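PDB 1I0R: conserved hypothetical protein from Archaeoglobus fulgidus, which catalyses the NAD(P)H-dependent reduction of chelated ferric iron to ferrous iron, working as a homodimer that binds FMN. Local coordinates for residues M1-E4 with A5-I9; N50-H53 with N54-E58; L69-M73 with E74-R78; E143-T146 with Y147-H151. All blocks are in the same frame, centred on the assembly; numbering follows the deposited sequence.

Contact 1. Residues M1-E4 with A5-I9; sequences MDVE and AFYKI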
loop_
_atom_site.group_PDB
_atom_site.type_symbol
_atom_site.label_atom_id
_atom_site.label_comp_id
_atom_site.label_asym_id
_atom_site.label_seq_id
_atom_site.Cartn_x
_atom_site.Cartn_y
_atom_site.Cartn_z
ATOM N N MET B 1 -11.127 1.732 -19.976
ATOM C CA MET B 1 -10.376 1.544 -18.707
ATOM C C MET B 1 -9.719 0.177 -18.673
ATOM O O MET B 1 -10.400 -0.844 -18.541
ATOM C CB MET B 1 -11.314 1.703 -17.507
ATOM C CG MET B 1 -10.602 1.609 -16.173
ATOM S SD MET B 1 -11.493 2.408 -14.841
ATOM C CE MET B 1 -12.416 1.024 -14.189
ATOM N N ASP B 2 -8.390 0.162 -18.785
ATOM C CA ASP B 2 -7.632 -1.085 -18.779
ATOM C C ASP B 2 -7.293 -1.579 -17.383
ATOM O O ASP B 2 -6.552 -0.932 -16.642
ATOM C CB ASP B 2 -6.348 -0.923 -19.588
ATOM C CG ASP B 2 -5.537 -2.221 -19.677
ATOM O OD1 ASP B 2 -6.031 -3.294 -19.264
ATOM O OD2 ASP B 2 -4.392 -2.163 -20.171
ATOM N N VAL B 3 -7.822 -2.745 -17.044
ATOM C CA VAL B 3 -7.592 -3.342 -15.748
ATOM C C VAL B 3 -6.113 -3.618 -15.467
ATOM O O VAL B 3 -5.702 -3.630 -14.306
ATOM C CB VAL B 3 -8.401 -4.673 -15.581
ATOM C CG1 VAL B 3 -7.930 -5.722 -16.591
ATOM C CG2 VAL B 3 -8.253 -5.191 -14.158
ATOM N N GLU B 4 -5.318 -3.839 -16.517
ATOM C CA GLU B 4 -3.895 -4.127 -16.326
ATOM C C GLU B 4 -3.190 -2.992 -15.583
ATOM O O GLU B 4 -2.184 -3.202 -14.904
ATOM C CB GLU B 4 -3.199 -4.382 -17.678
ATOM C CG GLU B 4 -1.697 -4.639 -17.547
ATOM C CD GLU B 4 -1.003 -5.019 -18.862
ATOM O OE1 GLU B 4 -1.414 -4.521 -19.938
ATOM O OE2 GLU B 4 -0.024 -5.810 -18.812
ATOM N N ALA B 5 -3.717 -1.785 -15.699
ATOM C CA ALA B 5 -3.092 -0.661 -15.017
ATOM C C ALA B 5 -3.115 -0.884 -13.508
ATOM O O ALA B 5 -2.161 -0.534 -12.806
ATOM C CB ALA B 5 -3.801 0.649 -15.381
ATOM N N PHE B 6 -4.189 -1.475 -12.988
ATOM C CA PHE B 6 -4.254 -1.700 -11.545
ATOM C C PHE B 6 -3.237 -2.733 -11.040
ATOM O O PHE B 6 -2.848 -2.736 -9.854
ATOM C CB PHE B 6 -5.700 -2.085 -11.156
ATOM C CG PHE B 6 -6.722 -1.086 -11.635
ATOM C CD1 PHE B 6 -7.688 -1.452 -12.558
ATOM C CD2 PHE B 6 -6.668 0.252 -11.226
ATOM C CE1 PHE B 6 -8.589 -0.515 -13.079
ATOM C CE2 PHE B 6 -7.566 1.204 -11.747
ATOM C CZ PHE B 6 -8.527 0.815 -12.678
ATOM N N TYR B 7 -2.773 -3.598 -11.936
ATOM C CA TYR B 7 -1.796 -4.599 -11.566
ATOM C C TYR B 7 -0.387 -4.017 -11.472
ATOM O O TYR B 7 0.556 -4.728 -11.119
ATOM C CB TYR B 7 -1.836 -5.762 -12.563
ATOM C CG TYR B 7 -3.079 -6.617 -12.422
ATOM C CD1 TYR B 7 -3.091 -7.725 -11.573
ATOM C CD2 TYR B 7 -4.250 -6.309 -13.118
ATOM C CE1 TYR B 7 -4.254 -8.520 -11.424
ATOM C CE2 TYR B 7 -5.424 -7.098 -12.974
ATOM C CZ TYR B 7 -5.404 -8.201 -12.129
ATOM O OH TYR B 7 -6.520 -9.019 -12.001
ATOM N N LYS B 8 -0.253 -2.726 -11.796
ATOM C CA LYS B 8 1.035 -2.047 -11.718
ATOM C C LYS B 8 1.250 -1.467 -10.316
ATOM O O LYS B 8 2.333 -0.984 -10.006
ATOM C CB LYS B 8 1.135 -0.935 -12.774
ATOM C CG LYS B 8 0.994 -1.430 -14.225
ATOM C CD LYS B 8 2.059 -2.464 -14.566
ATOM C CE LYS B 8 1.996 -2.773 -16.052
ATOM N NZ LYS B 8 2.930 -3.874 -16.401
ATOM N N ILE B 9 0.207 -1.493 -9.485
ATOM C CA ILE B 9 0.305 -1.010 -8.101
ATOM C C ILE B 9 1.042 -2.086 -7.273
ATOM O O ILE B 9 0.757 -3.291 -7.392
ATOM C CB ILE B 9 -1.104 -0.758 -7.514
ATOM C CG1 ILE B 9 -1.781 0.362 -8.308
ATOM C CG2 ILE B 9 -1.022 -0.432 -6.019
ATOM C CD1 ILE B 9 -3.241 0.591 -7.900
#
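Val-3 meets two aromatic rings at once through a single methyl group. Its CG2 lies 3.6 Å from Tyr-7 CE2 and reaches Phe-6 CD1 less closely, at 4.1 Å. With CG2 turned opposite the backbone N (chi1 of CG1 64°), this branch is the one that faces the rings. The carbonyl oxygen of Val-3 also comes up to the edge of the Tyr-7 ring, near its plane, 3.3 Å from CD2. Further along the Phe-6 ring, Met-1 SD stands 4.0 Å from CZ and 90° off the ring normal, an edge-on Met-aromatic contact in which the two side chains cross at about a right angle. The methionine chain bends at its third torsion, and CG, SD and CE are all close to that one ring carbon.

Behind these groups a run of i+3 to i backbone bonds coils the chain: Ala-5 N to Asp-2 O, Phe-6 N to Val-3 O at 2.9 Å, and Tyr-7 N to Glu-4 O. In each the donor sits well above the carbonyl plane. Asp-2 starts the coil with an Asx turn, its OD1 accepting from Glu-4 N at 2.9 Å and being met from above the carboxylate plane. Glu-4 OE2 and Lys-8 NZ lie 4.3 Å apart, beyond a salt bridge, where their opposite charges would probably attract.

Tyr-7 belongs to the NADP(+) site. The coil precedes strand 14-20 and packs against the barrel of the second subunit, Phe-6 on Gln-34 of its strand 23-37, and both Asp-2 and Glu-4 on Val-138 of its strand 126-138.

Contact 2. Residues N50-H53 with N54-E58; sequences NDTH and NAVKE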
loop_
_atom_site.group_PDB
_atom_site.type_symbol
_atom_site.label_atom_id
_atom_site.label_comp_id
_atom_site.label_asym_id
_atom_site.label_seq_id
_atom_site.Cartn_x
_atom_site.Cartn_y
_atom_site.Cartn_z
ATOM N N ASN B 50 -14.943 -12.327 5.212
ATOM C CA ASN B 50 -13.921 -13.087 5.941
ATOM C C ASN B 50 -14.079 -13.114 7.460
ATOM O O ASN B 50 -14.508 -12.143 8.070
ATOM C CB ASN B 50 -12.516 -12.543 5.630
ATOM C CG ASN B 50 -12.243 -12.435 4.144
ATOM O OD1 ASN B 50 -12.955 -13.013 3.318
ATOM N ND2 ASN B 50 -11.197 -11.699 3.797
ATOM N N ASP B 51 -13.714 -14.235 8.081
ATOM C CA ASP B 51 -13.821 -14.320 9.527
ATOM C C ASP B 51 -12.897 -13.339 10.246
ATOM O O ASP B 51 -13.243 -12.824 11.316
ATOM C CB ASP B 51 -13.528 -15.747 10.013
ATOM C CG ASP B 51 -14.561 -16.751 9.532
ATOM O OD1 ASP B 51 -15.773 -16.432 9.541
ATOM O OD2 ASP B 51 -14.159 -17.881 9.154
ATOM N N THR B 52 -11.728 -13.069 9.660
ATOM C CA THR B 52 -10.786 -12.146 10.279
ATOM C C THR B 52 -11.400 -10.744 10.290
ATOM O O THR B 52 -11.228 -9.994 11.255
ATOM C CB THR B 52 -9.423 -12.169 9.540
ATOM O OG1 THR B 52 -8.895 -13.508 9.561
ATOM C CG2 THR B 52 -8.408 -11.252 10.236
ATOM N N HIS B 53 -12.123 -10.389 9.228
ATOM C CA HIS B 53 -12.776 -9.083 9.189
ATOM C C HIS B 53 -13.695 -8.959 10.419
ATOM O O HIS B 53 -13.649 -7.971 11.163
ATOM C CB HIS B 53 -13.619 -8.941 7.900
ATOM C CG HIS B 53 -14.624 -7.827 7.952
ATOM N ND1 HIS B 53 -14.381 -6.561 7.449
ATOM C CD2 HIS B 53 -15.863 -7.777 8.500
ATOM C CE1 HIS B 53 -15.421 -5.783 7.692
ATOM N NE2 HIS B 53 -16.333 -6.500 8.332
ATOM N N ASN B 54 -14.531 -9.968 10.635
ATOM C CA ASN B 54 -15.453 -9.910 11.750
ATOM C C ASN B 54 -14.758 -9.921 13.103
ATOM O O ASN B 54 -15.244 -9.284 14.033
ATOM C CB ASN B 54 -16.484 -11.043 11.641
ATOM C CG ASN B 54 -17.229 -11.020 10.312
ATOM O OD1 ASN B 54 -17.494 -9.951 9.756
ATOM N ND2 ASN B 54 -17.585 -12.199 9.804
ATOM N N ALA B 55 -13.620 -10.614 13.210
ATOM C CA ALA B 55 -12.873 -10.661 14.472
ATOM C C ALA B 55 -12.300 -9.284 14.779
ATOM O O ALA B 55 -12.299 -8.835 15.920
ATOM C CB ALA B 55 -11.746 -11.698 14.394
ATOM N N VAL B 56 -11.815 -8.597 13.749
ATOM C CA VAL B 56 -11.271 -7.282 13.977
ATOM C C VAL B 56 -12.418 -6.346 14.319
ATOM O O VAL B 56 -12.287 -5.486 15.182
ATOM C CB VAL B 56 -10.515 -6.758 12.731
ATOM C CG1 VAL B 56 -10.018 -5.317 12.977
ATOM C CG2 VAL B 56 -9.338 -7.659 12.444
ATOM N N LYS B 57 -13.552 -6.515 13.655
ATOM C CA LYS B 57 -14.688 -5.649 13.931
ATOM C C LYS B 57 -15.145 -5.754 15.389
ATOM O O LYS B 57 -15.438 -4.751 16.032
ATOM C CB LYS B 57 -15.854 -5.973 12.990
ATOM C CG LYS B 57 -16.960 -4.929 13.065
ATOM C CD LYS B 57 -18.011 -5.091 11.977
ATOM C CE LYS B 57 -18.916 -3.856 11.921
ATOM N NZ LYS B 57 -18.163 -2.577 11.649
ATOM N N GLU B 58 -15.167 -6.973 15.917
ATOM C CA GLU B 58 -15.600 -7.203 17.294
ATOM C C GLU B 58 -14.565 -6.864 18.370
ATOM O O GLU B 58 -14.887 -6.210 19.368
ATOM C CB GLU B 58 -16.019 -8.664 17.458
ATOM C CG GLU B 58 -17.174 -9.068 16.577
ATOM C CD GLU B 58 -17.490 -10.548 16.691
ATOM O OE1 GLU B 58 -17.905 -10.977 17.794
ATOM O OE2 GLU B 58 -17.316 -11.279 15.690
HETATM O O HOH W 1 -17.124 -14.592 11.455
#
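The first turns of helix 51-59 start inside the FMN-binding segment, and here the Asn-54 amide meets the edge of the His-53 ring, almost perpendicular to it, the two planes standing 85° apart. His-53 CG is anti to its own N (chi1 163°), which swings the ring along the helix toward the succeeding residues. On its far side the imidazole meets the ring of Phe-129, their planes inclined at about 55°.

The ND2 end of the Asn-54 amide is tied back by water: ND2 donates to a water molecule at 2.9 Å, and the same water donates to Asp-51 OD1 at 3.0 Å. This bridge spans three residues, close to one helical turn. Asp-51 OD2 forms a salt bridge with Arg-82, another FMN-site residue, so the carboxylate links the helix start to a second part of the flavin site.

Asn-50 occupies the N-cap position without a side-chain capping bond; its ND2 is instead bonded to Gln-27. Regular i+4 to i bonding follows after a weak first bond from Asn-54 N to Asn-50 O, with Ala-55 N to Asp-51 O, Val-56 N to Thr-52 O and Lys-57 N to His-53 O each 2.9 Å long. Val-56 CG2 also closes to 3.2 Å from Thr-52 O. On the barrel side, Ala-55 packs on Ser-18 and Cys-25, and Val-56 on Phe-129, whereas Lys-57 NZ forms a salt bridge with Glu-120.

Contact 3. Residues L69-M73 with E74-R78; sequences LETPM and EFIGR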
loop_
_atom_site.group_PDB
_atom_site.type_symbol
_atom_site.label_atom_id
_atom_site.label_comp_id
_atom_site.label_asym_id
_atom_site.label_seq_id
_atom_site.Cartn_x
_atom_site.Cartn_y
_atom_site.Cartn_z
ATOM N N LEU B 69 10.709 -13.424 2.175
ATOM C CA LEU B 69 10.789 -13.857 0.783
ATOM C C LEU B 69 10.688 -15.366 0.579
ATOM O O LEU B 69 10.055 -15.834 -0.367
ATOM C CB LEU B 69 12.106 -13.348 0.182
ATOM C CG LEU B 69 12.527 -13.915 -1.175
ATOM C CD1 LEU B 69 11.533 -13.482 -2.250
ATOM C CD2 LEU B 69 13.939 -13.433 -1.506
ATOM N N GLU B 70 11.306 -16.122 1.475
ATOM C CA GLU B 70 11.301 -17.574 1.349
ATOM C C GLU B 70 10.180 -18.320 2.066
ATOM O O GLU B 70 10.302 -19.516 2.334
ATOM C CB GLU B 70 12.654 -18.127 1.795
ATOM C CG GLU B 70 13.759 -17.898 0.781
ATOM C CD GLU B 70 15.074 -18.507 1.218
ATOM O OE1 GLU B 70 15.684 -17.977 2.172
ATOM O OE2 GLU B 70 15.489 -19.525 0.615
ATOM N N THR B 71 9.087 -17.627 2.366
ATOM C CA THR B 71 7.955 -18.258 3.036
ATOM C C THR B 71 7.399 -19.388 2.169
ATOM O O THR B 71 7.098 -19.188 0.999
ATOM C CB THR B 71 6.821 -17.237 3.305
ATOM O OG1 THR B 71 7.302 -16.198 4.170
ATOM C CG2 THR B 71 5.643 -17.923 3.982
ATOM N N PRO B 72 7.261 -20.600 2.733
ATOM C CA PRO B 72 6.730 -21.725 1.946
ATOM C C PRO B 72 5.301 -21.503 1.438
ATOM O O PRO B 72 4.449 -20.992 2.163
ATOM C CB PRO B 72 6.809 -22.898 2.925
ATOM C CG PRO B 72 7.977 -22.533 3.795
ATOM C CD PRO B 72 7.751 -21.058 4.045
ATOM N N MET B 73 5.025 -21.891 0.196
ATOM C CA MET B 73 3.677 -21.703 -0.329
ATOM C C MET B 73 2.629 -22.417 0.524
ATOM O O MET B 73 1.483 -21.969 0.622
ATOM C CB MET B 73 3.589 -22.201 -1.776
ATOM C CG MET B 73 4.416 -21.396 -2.765
ATOM S SD MET B 73 3.817 -19.689 -2.939
ATOM C CE MET B 73 2.544 -19.901 -4.198
ATOM N N GLU B 74 3.016 -23.532 1.137
ATOM C CA GLU B 74 2.083 -24.284 1.969
ATOM C C GLU B 74 1.679 -23.476 3.199
ATOM O O GLU B 74 0.528 -23.525 3.636
ATOM C CB GLU B 74 2.696 -25.628 2.397
ATOM C CG GLU B 74 4.167 -25.568 2.791
ATOM C CD GLU B 74 5.111 -25.913 1.635
ATOM O OE1 GLU B 74 5.007 -25.287 0.550
ATOM O OE2 GLU B 74 5.966 -26.818 1.816
ATOM N N PHE B 75 2.632 -22.731 3.743
ATOM C CA PHE B 75 2.385 -21.910 4.925
ATOM C C PHE B 75 1.409 -20.801 4.549
ATOM O O PHE B 75 0.463 -20.514 5.275
ATOM C CB PHE B 75 3.709 -21.322 5.425
ATOM C CG PHE B 75 3.596 -20.565 6.722
ATOM C CD1 PHE B 75 3.559 -21.236 7.943
ATOM C CD2 PHE B 75 3.565 -19.174 6.724
ATOM C CE1 PHE B 75 3.497 -20.536 9.143
ATOM C CE2 PHE B 75 3.503 -18.461 7.923
ATOM C CZ PHE B 75 3.470 -19.141 9.137
ATOM N N ILE B 76 1.639 -20.176 3.400
ATOM C CA ILE B 76 0.746 -19.122 2.945
ATOM C C ILE B 76 -0.625 -19.754 2.725
ATOM O O ILE B 76 -1.661 -19.154 3.021
ATOM C CB ILE B 76 1.284 -18.483 1.639
ATOM C CG1 ILE B 76 2.660 -17.873 1.922
ATOM C CG2 ILE B 76 0.317 -17.428 1.123
ATOM C CD1 ILE B 76 3.416 -17.366 0.698
ATOM N N GLY B 77 -0.626 -20.990 2.239
ATOM C CA GLY B 77 -1.877 -21.688 1.997
ATOM C C GLY B 77 -2.732 -21.901 3.242
ATOM O O GLY B 77 -3.964 -21.849 3.163
ATOM N N ARG B 78 -2.093 -22.133 4.385
ATOM C CA ARG B 78 -2.816 -22.346 5.639
ATOM C C ARG B 78 -3.712 -21.171 5.970
ATOM O O ARG B 78 -4.816 -21.343 6.492
ATOM C CB ARG B 78 -1.849 -22.525 6.809
ATOM C CG ARG B 78 -0.878 -23.661 6.654
ATOM C CD ARG B 78 0.040 -23.739 7.857
ATOM N NE ARG B 78 -0.719 -23.979 9.081
ATOM C CZ ARG B 78 -0.285 -24.723 10.091
ATOM N NH1 ARG B 78 0.907 -25.302 10.030
ATOM N NH2 ARG B 78 -1.052 -24.900 11.157
#
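Glu-74 folds back over Pro-72, its CD resting 3.7 Å from Pro-72 CB. Two torsions send it there: CG is wedged between the backbone N and carbonyl carbon (chi1 41°), and the chain then bends at CG (chi2 -95°). The carboxylate is thereby carried back toward the start of the helix, where OE1 comes 3.4 Å from Met-73 N at an angle too poor for a hydrogen bond. The nearby helix N terminus would probably favour its negative charge.

At Phe-75 the ring leans obliquely on the Thr-71 methyl, CD2 lying 3.7 Å from CG2, while its backbone N makes a weak bond to Pro-72 O. His-108 meets the same ring edge-to-face, and Thr-71 OG1 is held by Glu-68 O.

Ile-76 is the next residue to use that methyl. Its CG1 approaches Thr-71 CG2 to 3.6 Å, the two side chains crossing at about a right angle, and its CD1 is a looser neighbour of Met-73 SD. Pro-72 O receives Ile-76 N at 3.2 Å, nearly in line with the carbonyl, so this oxygen takes two bonds, the one from Phe-75 being weak.

Gly-77 N makes the following i+4 to i bond, to Met-73 O, at 2.8 Å. Arg-78 extends beyond it, its guanidinium bonded to Asp-91 O.

With Pro-72 at the N-cap, these bonds open helix 73-78. The turn follows strand 61-67 in the chain, and its Met-73 and Ile-76 pack against helix 147-155 at Tyr-150, a residue of the NADP(+) site.

Contact 4. Residues E143-T146 with Y147-H151; sequences EVLT and YADYH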
loop_
_atom_site.group_PDB
_atom_site.type_symbol
_atom_site.label_atom_id
_atom_site.label_comp_id
_atom_site.label_asym_id
_atom_site.label_seq_id
_atom_site.Cartn_x
_atom_site.Cartn_y
_atom_site.Cartn_z
ATOM N N GLU B 143 14.845 -10.839 3.640
ATOM C CA GLU B 143 14.204 -9.975 2.655
ATOM C C GLU B 143 12.709 -10.258 2.726
ATOM O O GLU B 143 12.298 -11.364 3.083
ATOM C CB GLU B 143 14.721 -10.274 1.239
ATOM C CG GLU B 143 16.204 -9.949 1.013
ATOM C CD GLU B 143 16.583 -8.539 1.465
ATOM O OE1 GLU B 143 15.942 -7.565 1.008
ATOM O OE2 GLU B 143 17.529 -8.401 2.279
ATOM N N VAL B 144 11.890 -9.262 2.398
ATOM C CA VAL B 144 10.448 -9.449 2.451
ATOM C C VAL B 144 9.886 -9.988 1.148
ATOM O O VAL B 144 10.494 -9.859 0.083
ATOM C CB VAL B 144 9.687 -8.126 2.785
ATOM C CG1 VAL B 144 10.204 -7.538 4.077
ATOM C CG2 VAL B 144 9.798 -7.140 1.629
ATOM N N LEU B 145 8.719 -10.604 1.249
ATOM C CA LEU B 145 8.017 -11.150 0.097
ATOM C C LEU B 145 7.030 -10.104 -0.420
ATOM O O LEU B 145 6.184 -9.627 0.327
ATOM C CB LEU B 145 7.248 -12.420 0.505
ATOM C CG LEU B 145 6.355 -13.101 -0.549
ATOM C CD1 LEU B 145 7.227 -13.555 -1.720
ATOM C CD2 LEU B 145 5.604 -14.298 0.063
ATOM N N THR B 146 7.151 -9.719 -1.685
ATOM C CA THR B 146 6.210 -8.751 -2.241
ATOM C C THR B 146 5.093 -9.533 -2.913
ATOM O O THR B 146 5.241 -10.725 -3.182
ATOM C CB THR B 146 6.859 -7.839 -3.293
ATOM O OG1 THR B 146 7.209 -8.612 -4.443
ATOM C CG2 THR B 146 8.107 -7.185 -2.732
ATOM N N TYR B 147 3.967 -8.878 -3.159
ATOM C CA TYR B 147 2.834 -9.526 -3.814
ATOM C C TYR B 147 3.198 -9.962 -5.233
ATOM O O TYR B 147 2.814 -11.048 -5.672
ATOM C CB TYR B 147 1.630 -8.571 -3.836
ATOM C CG TYR B 147 0.403 -9.107 -4.535
ATOM C CD1 TYR B 147 -0.313 -10.174 -4.003
ATOM C CD2 TYR B 147 -0.064 -8.523 -5.714
ATOM C CE1 TYR B 147 -1.476 -10.648 -4.626
ATOM C CE2 TYR B 147 -1.225 -8.990 -6.349
ATOM C CZ TYR B 147 -1.923 -10.048 -5.794
ATOM O OH TYR B 147 -3.093 -10.486 -6.388
ATOM N N ALA B 148 3.947 -9.120 -5.944
ATOM C CA ALA B 148 4.346 -9.448 -7.303
ATOM C C ALA B 148 5.253 -10.682 -7.277
ATOM O O ALA B 148 5.149 -11.532 -8.163
ATOM C CB ALA B 148 5.061 -8.262 -7.937
ATOM N N ASP B 149 6.122 -10.776 -6.265
ATOM C CA ASP B 149 7.042 -11.917 -6.096
ATOM C C ASP B 149 6.206 -13.179 -5.955
ATOM O O ASP B 149 6.424 -14.174 -6.643
ATOM C CB ASP B 149 7.878 -11.796 -4.806
ATOM C CG ASP B 149 8.982 -10.759 -4.890
ATOM O OD1 ASP B 149 9.375 -10.234 -3.808
ATOM O OD2 ASP B 149 9.477 -10.488 -6.009
ATOM N N TYR B 150 5.255 -13.128 -5.025
ATOM C CA TYR B 150 4.379 -14.255 -4.761
ATOM C C TYR B 150 3.729 -14.752 -6.047
ATOM O O TYR B 150 3.692 -15.954 -6.324
ATOM C CB TYR B 150 3.308 -13.839 -3.748
ATOM C CG TYR B 150 2.212 -14.854 -3.554
ATOM C CD1 TYR B 150 2.449 -16.049 -2.873
ATOM C CD2 TYR B 150 0.951 -14.643 -4.099
ATOM C CE1 TYR B 150 1.451 -17.009 -2.746
ATOM C CE2 TYR B 150 -0.048 -15.590 -3.978
ATOM C CZ TYR B 150 0.203 -16.766 -3.302
ATOM O OH TYR B 150 -0.814 -17.681 -3.172
ATOM N N HIS B 151 3.219 -13.817 -6.834
ATOM C CA HIS B 151 2.564 -14.157 -8.083
ATOM C C HIS B 151 3.487 -14.864 -9.068
ATOM O O HIS B 151 3.128 -15.888 -9.642
ATOM C CB HIS B 151 2.007 -12.899 -8.724
ATOM C CG HIS B 151 0.536 -12.959 -8.955
ATOM N ND1 HIS B 151 -0.374 -13.035 -7.922
ATOM C CD2 HIS B 151 -0.184 -13.000 -10.099
ATOM C CE1 HIS B 151 -1.594 -13.122 -8.421
ATOM N NE2 HIS B 151 -1.506 -13.103 -9.740
#
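The flat group that carries the polar part of this contact is the Asp-149 carboxylate, and Thr-146 N meets its OD1 on the anti side, 31° out of the carboxylate plane. That bond is 3.1 Å long and fairly straight, with an N-H...O angle of 160°. The threonine methyl CG2 is 3.5 Å from the same oxygen. Leu-145 runs antiparallel to the Asp-149 side chain, with CD1 3.6 Å from Asp-149 CB.

In return, Asp-149 N donates to Thr-146 OG1 at 3.0 Å, although the modelled position of that hydroxyl is less certain. The hydroxyl sits between the backbone N and carbonyl carbon (chi1 67°), which turns it toward the helix. These reciprocal bonds form a capping box, with Thr-146 as N-cap of helix 147-155. The side chain of each residue thus accepts from the backbone N of the other, occupying N-H groups at the helix start, while Tyr-150 N bonds to Thr-146 O at 3.0 Å and begins the regular i+4 to i pattern.

The capped turn belongs to the NADP(+) site, which includes Tyr-147 through Lys-154. Asp-149 also packs on Arg-160, and Tyr-147 and Tyr-150 both touch Leu-13. Leu-145 CD1 lies 4.4 Å from Tyr-150 CB; on the dimer side, Val-144 and Thr-146 pack on Ser-10 of the second subunit.

The four contacts follow in series along the chain, each between adjoining segments, with no nesting or crossing. Contact 1 coils the N terminus before strand 14-20, and contact 2 begins helix 51-59 after strand 40-47; their centres are 29 Å apart. Contact 3 turns the chain beyond strand 61-67 into helix 73-78, and contact 4 starts helix 147-155 after strand 126-138. Contacts 3 and 4 touch: Leu-69 N probably bonds to Glu-143 O at 2.8 Å, and Ile-76 CD1 packs on Leu-145 CD2. Contacts 1 and 4 both reach the second subunit and contribute residues to the NADP(+) site, whereas contact 2 serves FMN.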